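Local coordinates for protein 223aa long hypothetical arylmalonate decarboxylase (Sulfolobus tokodaii, PDB 2DGD) that is of unproven function but, as a putative arylmalonate decarboxylase of the Asp/Glu racemase clan, probably decarboxylates arylmalonates, at residues A[15-27]-A[177-189]. Sequence-based numbering, arbitrary orientation.
Sequences NNAGMEYDLWKMA and IACTALSTYEAVQ
Both carboxylate oxygens of Asp-22, on helix 19-26, are gripped by residues 183-185. Asp-22 OD2 accepts from Ser-183 OG at 2.8 Å and from Tyr-185 N at 3.2 Å, the two donors arriving over opposite faces of the carboxylate. Asp-22 OD1 turns its syn lone pair to Thr-184 N, 2.8 Å away, and also takes Asn-203 ND2 of helix 202-214. With CG anti to its carbonyl carbon (chi1 -83°), Asp-22 brings its buried carboxylate to this loop. An asparagine in its place would probably leave one of these backbone or hydroxyl donors without its acceptor, because an amide nitrogen would replace a carboxylate oxygen.

The preceding residue, Tyr-21, extends across Ser-183, and Tyr-21 OH donates to the syn lone pair of Glu-186 OE1 (2.7 Å), with ring and carboxylate nearly coplanar. Lys-25 CB lies over one face of the Tyr-185 ring, almost on the ring normal and 3.7 Å from the centroid, in a CH-pi contact; CG of selenomethionine Met-26 packs against Tyr-185 CD2. At the other end, Asn-16 OD1 receives Met-19 N within its carbonyl plane, forming an Asx motif at the start of the helix, while Asn-16 ND2 makes a weak bond to Thr-180 O. At Gly-18 the backbones approach closely: Gly-18 CA makes a CA-H...O contact with Ala-181 O (3.4 Å). The methyl CE of selenomethionine Met-19 meets Thr-180 CG2, and Thr-180 OG1 bonds to Gly-73 O.

The contact thus joins the first helix of one parallel-sheet half to the loop after strand 174-177 of the other, forming part of the junction between the halves, consistent with the two-domain alpha/beta fold of the Asp/Glu racemase clan.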
loop_
_atom_site.group_PDB
_atom_site.type_symbol
_atom_site.label_atom_id
_atom_site.label_comp_id
_atom_site.label_asym_id
_atom_site.label_seq_id
_atom_site.Cartn_x
_atom_site.Cartn_y
_atom_site.Cartn_z
ATOM N N ASN A 15 27.035 7.089 27.697
ATOM C CA ASN A 15 27.405 6.443 26.448
ATOM C C ASN A 15 26.498 5.350 25.907
ATOM O O ASN A 15 26.913 4.561 25.067
ATOM C CB ASN A 15 28.834 5.928 26.565
ATOM C CG ASN A 15 29.819 7.044 26.823
ATOM O OD1 ASN A 15 29.852 8.035 26.091
ATOM N ND2 ASN A 15 30.624 6.899 27.869
ATOM N N ASN A 16 25.260 5.303 26.376
ATOM C CA ASN A 16 24.319 4.311 25.885
ATOM C C ASN A 16 23.663 4.897 24.636
ATOM O O ASN A 16 22.950 5.897 24.721
ATOM C CB ASN A 16 23.250 4.021 26.938
ATOM C CG ASN A 16 22.238 2.991 26.470
ATOM O OD1 ASN A 16 21.685 3.094 25.374
ATOM N ND2 ASN A 16 21.985 1.992 27.307
ATOM N N ALA A 17 23.893 4.287 23.480
ATOM C CA ALA A 17 23.306 4.803 22.252
ATOM C C ALA A 17 22.275 3.869 21.636
ATOM O O ALA A 17 21.775 4.127 20.545
ATOM C CB ALA A 17 24.401 5.103 21.238
ATOM N N GLY A 18 21.940 2.796 22.340
ATOM C CA GLY A 18 20.978 1.859 21.800
ATOM C C GLY A 18 19.586 1.869 22.401
ATOM O O GLY A 18 18.608 1.601 21.704
HETATM N N MSE A 19 19.480 2.188 23.687
HETATM C CA MSE A 19 18.188 2.179 24.353
HETATM C C MSE A 19 17.169 3.199 23.859
HETATM O O MSE A 19 15.993 2.881 23.725
HETATM C CB MSE A 19 18.376 2.330 25.866
HETATM C CG MSE A 19 17.056 2.357 26.624
HETATM SE SE MSE A 19 17.203 2.079 28.521
HETATM C CE MSE A 19 15.973 0.595 28.686
ATOM N N GLU A 20 17.599 4.423 23.603
ATOM C CA GLU A 20 16.676 5.446 23.142
ATOM C C GLU A 20 16.049 5.036 21.819
ATOM O O GLU A 20 14.855 5.225 21.601
ATOM C CB GLU A 20 17.407 6.782 23.020
ATOM C CG GLU A 20 17.822 7.334 24.375
ATOM C CD GLU A 20 18.855 8.426 24.280
ATOM O OE1 GLU A 20 19.919 8.178 23.685
ATOM O OE2 GLU A 20 18.615 9.533 24.806
ATOM N N TYR A 21 16.856 4.456 20.939
ATOM C CA TYR A 21 16.363 4.005 19.642
ATOM C C TYR A 21 15.317 2.901 19.827
ATOM O O TYR A 21 14.228 2.978 19.266
ATOM C CB TYR A 21 17.522 3.486 18.793
ATOM C CG TYR A 21 17.086 2.804 17.519
ATOM C CD1 TYR A 21 16.755 3.542 16.377
ATOM C CD2 TYR A 21 16.990 1.412 17.457
ATOM C CE1 TYR A 21 16.345 2.905 15.205
ATOM C CE2 TYR A 21 16.580 0.769 16.293
ATOM C CZ TYR A 21 16.262 1.518 15.174
ATOM O OH TYR A 21 15.872 0.859 14.031
ATOM N N ASP A 22 15.656 1.877 20.607
ATOM C CA ASP A 22 14.732 0.774 20.873
ATOM C C ASP A 22 13.411 1.284 21.437
ATOM O O ASP A 22 12.338 0.937 20.941
ATOM C CB ASP A 22 15.343 -0.219 21.867
ATOM C CG ASP A 22 16.272 -1.213 21.204
ATOM O OD1 ASP A 22 16.889 -2.024 21.927
ATOM O OD2 ASP A 22 16.384 -1.193 19.963
ATOM N N LEU A 23 13.499 2.111 22.473
ATOM C CA LEU A 23 12.322 2.668 23.124
ATOM C C LEU A 23 11.385 3.403 22.170
ATOM O O LEU A 23 10.175 3.220 22.229
ATOM C CB LEU A 23 12.756 3.588 24.267
ATOM C CG LEU A 23 12.578 3.061 25.703
ATOM C CD1 LEU A 23 12.687 1.544 25.754
ATOM C CD2 LEU A 23 13.623 3.717 26.606
ATOM N N TRP A 24 11.931 4.234 21.291
ATOM C CA TRP A 24 11.095 4.956 20.339
ATOM C C TRP A 24 10.468 4.021 19.313
ATOM O O TRP A 24 9.311 4.178 18.943
ATOM C CB TRP A 24 11.898 6.040 19.617
ATOM C CG TRP A 24 11.928 7.349 20.358
ATOM C CD1 TRP A 24 12.930 7.825 21.165
ATOM C CD2 TRP A 24 10.890 8.338 20.383
ATOM N NE1 TRP A 24 12.577 9.047 21.686
ATOM C CE2 TRP A 24 11.332 9.387 21.225
ATOM C CE3 TRP A 24 9.628 8.439 19.778
ATOM C CZ2 TRP A 24 10.555 10.526 21.475
ATOM C CZ3 TRP A 24 8.858 9.570 20.029
ATOM C CH2 TRP A 24 9.326 10.598 20.870
ATOM N N LYS A 25 11.239 3.052 18.844
ATOM C CA LYS A 25 10.729 2.095 17.880
ATOM C C LYS A 25 9.566 1.295 18.475
ATOM O O LYS A 25 8.643 0.904 17.766
ATOM C CB LYS A 25 11.855 1.158 17.454
ATOM C CG LYS A 25 12.730 1.732 16.365
ATOM C CD LYS A 25 11.934 1.754 15.089
ATOM C CE LYS A 25 12.711 2.286 13.902
ATOM N NZ LYS A 25 11.873 2.142 12.661
HETATM N N MSE A 26 9.610 1.060 19.782
HETATM C CA MSE A 26 8.565 0.306 20.465
HETATM C C MSE A 26 7.411 1.185 20.930
HETATM O O MSE A 26 6.308 0.696 21.187
HETATM C CB MSE A 26 9.151 -0.423 21.674
HETATM C CG MSE A 26 10.300 -1.342 21.326
HETATM SE SE MSE A 26 11.036 -2.252 22.861
HETATM C CE MSE A 26 12.264 -0.916 23.483
ATOM N N ALA A 27 7.662 2.482 21.039
ATOM C CA ALA A 27 6.632 3.402 21.496
ATOM C C ALA A 27 5.430 3.411 20.570
ATOM O O ALA A 27 5.564 3.673 19.378
ATOM C CB ALA A 27 7.203 4.805 21.611
ATOM N N ILE A 177 18.715 -11.531 26.421
ATOM C CA ILE A 177 19.863 -10.760 25.954
ATOM C C ILE A 177 20.039 -9.565 26.881
ATOM O O ILE A 177 19.226 -8.639 26.874
ATOM C CB ILE A 177 19.658 -10.281 24.502
ATOM C CG1 ILE A 177 19.463 -11.490 23.590
ATOM C CG2 ILE A 177 20.865 -9.504 24.028
ATOM C CD1 ILE A 177 19.105 -11.134 22.166
ATOM N N ALA A 178 21.108 -9.591 27.673
ATOM C CA ALA A 178 21.392 -8.536 28.646
ATOM C C ALA A 178 21.968 -7.230 28.101
ATOM O O ALA A 178 22.513 -7.184 27.005
ATOM C CB ALA A 178 22.310 -9.085 29.727
ATOM N N CYS A 179 21.828 -6.181 28.907
ATOM C CA CYS A 179 22.310 -4.822 28.635
ATOM C C CYS A 179 21.406 -3.976 27.744
ATOM O O CYS A 179 21.036 -4.378 26.635
ATOM C CB CYS A 179 23.732 -4.827 28.054
ATOM S SG CYS A 179 24.653 -3.296 28.442
ATOM N N THR A 180 21.068 -2.790 28.245
ATOM C CA THR A 180 20.206 -1.864 27.535
ATOM C C THR A 180 20.944 -1.062 26.483
ATOM O O THR A 180 20.319 -0.317 25.732
ATOM C CB THR A 180 19.534 -0.879 28.500
ATOM O OG1 THR A 180 20.539 -0.105 29.165
ATOM C CG2 THR A 180 18.700 -1.622 29.520
ATOM N N ALA A 181 22.265 -1.207 26.424
ATOM C CA ALA A 181 23.060 -0.478 25.423
ATOM C C ALA A 181 22.903 -1.114 24.034
ATOM O O ALA A 181 23.128 -0.468 23.014
ATOM C CB ALA A 181 24.519 -0.456 25.820
ATOM N N LEU A 182 22.520 -2.388 24.006
ATOM C CA LEU A 182 22.308 -3.089 22.752
ATOM C C LEU A 182 20.950 -2.719 22.169
ATOM O O LEU A 182 19.945 -2.698 22.878
ATOM C CB LEU A 182 22.341 -4.600 22.976
ATOM C CG LEU A 182 23.680 -5.304 23.200
ATOM C CD1 LEU A 182 23.424 -6.775 23.515
ATOM C CD2 LEU A 182 24.566 -5.165 21.965
ATOM N N SER A 183 20.922 -2.408 20.881
ATOM C CA SER A 183 19.667 -2.098 20.216
ATOM C C SER A 183 19.169 -3.450 19.712
ATOM O O SER A 183 19.667 -3.977 18.705
ATOM C CB SER A 183 19.902 -1.162 19.048
ATOM O OG SER A 183 18.702 -0.978 18.328
ATOM N N THR A 184 18.198 -4.012 20.423
ATOM C CA THR A 184 17.674 -5.328 20.095
ATOM C C THR A 184 16.321 -5.364 19.405
ATOM O O THR A 184 15.794 -6.434 19.140
ATOM C CB THR A 184 17.588 -6.173 21.371
ATOM O OG1 THR A 184 16.902 -5.424 22.383
ATOM C CG2 THR A 184 18.977 -6.516 21.872
ATOM N N TYR A 185 15.764 -4.201 19.099
ATOM C CA TYR A 185 14.455 -4.142 18.457
ATOM C C TYR A 185 14.261 -5.129 17.299
ATOM O O TYR A 185 13.257 -5.834 17.253
ATOM C CB TYR A 185 14.175 -2.724 17.965
ATOM C CG TYR A 185 12.783 -2.568 17.419
ATOM C CD1 TYR A 185 12.560 -2.347 16.060
ATOM C CD2 TYR A 185 11.681 -2.680 18.259
ATOM C CE1 TYR A 185 11.270 -2.245 15.557
ATOM C CE2 TYR A 185 10.391 -2.575 17.766
ATOM C CZ TYR A 185 10.192 -2.360 16.416
ATOM O OH TYR A 185 8.911 -2.261 15.939
ATOM N N GLU A 186 15.209 -5.178 16.368
ATOM C CA GLU A 186 15.105 -6.086 15.228
ATOM C C GLU A 186 15.624 -7.492 15.538
ATOM O O GLU A 186 14.917 -8.483 15.343
ATOM C CB GLU A 186 15.868 -5.534 14.014
ATOM C CG GLU A 186 15.369 -4.204 13.476
ATOM C CD GLU A 186 15.954 -2.997 14.212
ATOM O OE1 GLU A 186 15.556 -1.850 13.880
ATOM O OE2 GLU A 186 16.815 -3.188 15.112
ATOM N N ALA A 187 16.867 -7.570 16.009
ATOM C CA ALA A 187 17.499 -8.846 16.331
ATOM C C ALA A 187 16.555 -9.792 17.063
ATOM O O ALA A 187 16.389 -10.945 16.685
ATOM C CB ALA A 187 18.746 -8.607 17.165
ATOM N N VAL A 188 15.936 -9.293 18.118
ATOM C CA VAL A 188 15.015 -10.080 18.913
ATOM C C VAL A 188 13.829 -10.638 18.107
ATOM O O VAL A 188 13.343 -11.728 18.390
ATOM C CB VAL A 188 14.551 -9.232 20.123
ATOM C CG1 VAL A 188 13.195 -9.634 20.583
ATOM C CG2 VAL A 188 15.554 -9.397 21.257
ATOM N N GLN A 189 13.376 -9.912 17.089
ATOM C CA GLN A 189 12.256 -10.388 16.274
ATOM C C GLN A 189 12.685 -11.556 15.401
ATOM O O GLN A 189 11.960 -12.543 15.266
ATOM C CB GLN A 189 11.725 -9.271 15.383
ATOM C CG GLN A 189 11.112 -8.118 16.140
ATOM C CD GLN A 189 10.615 -7.019 15.221
ATOM O OE1 GLN A 189 9.727 -7.241 14.388
ATOM N NE2 GLN A 189 11.183 -5.822 15.365
#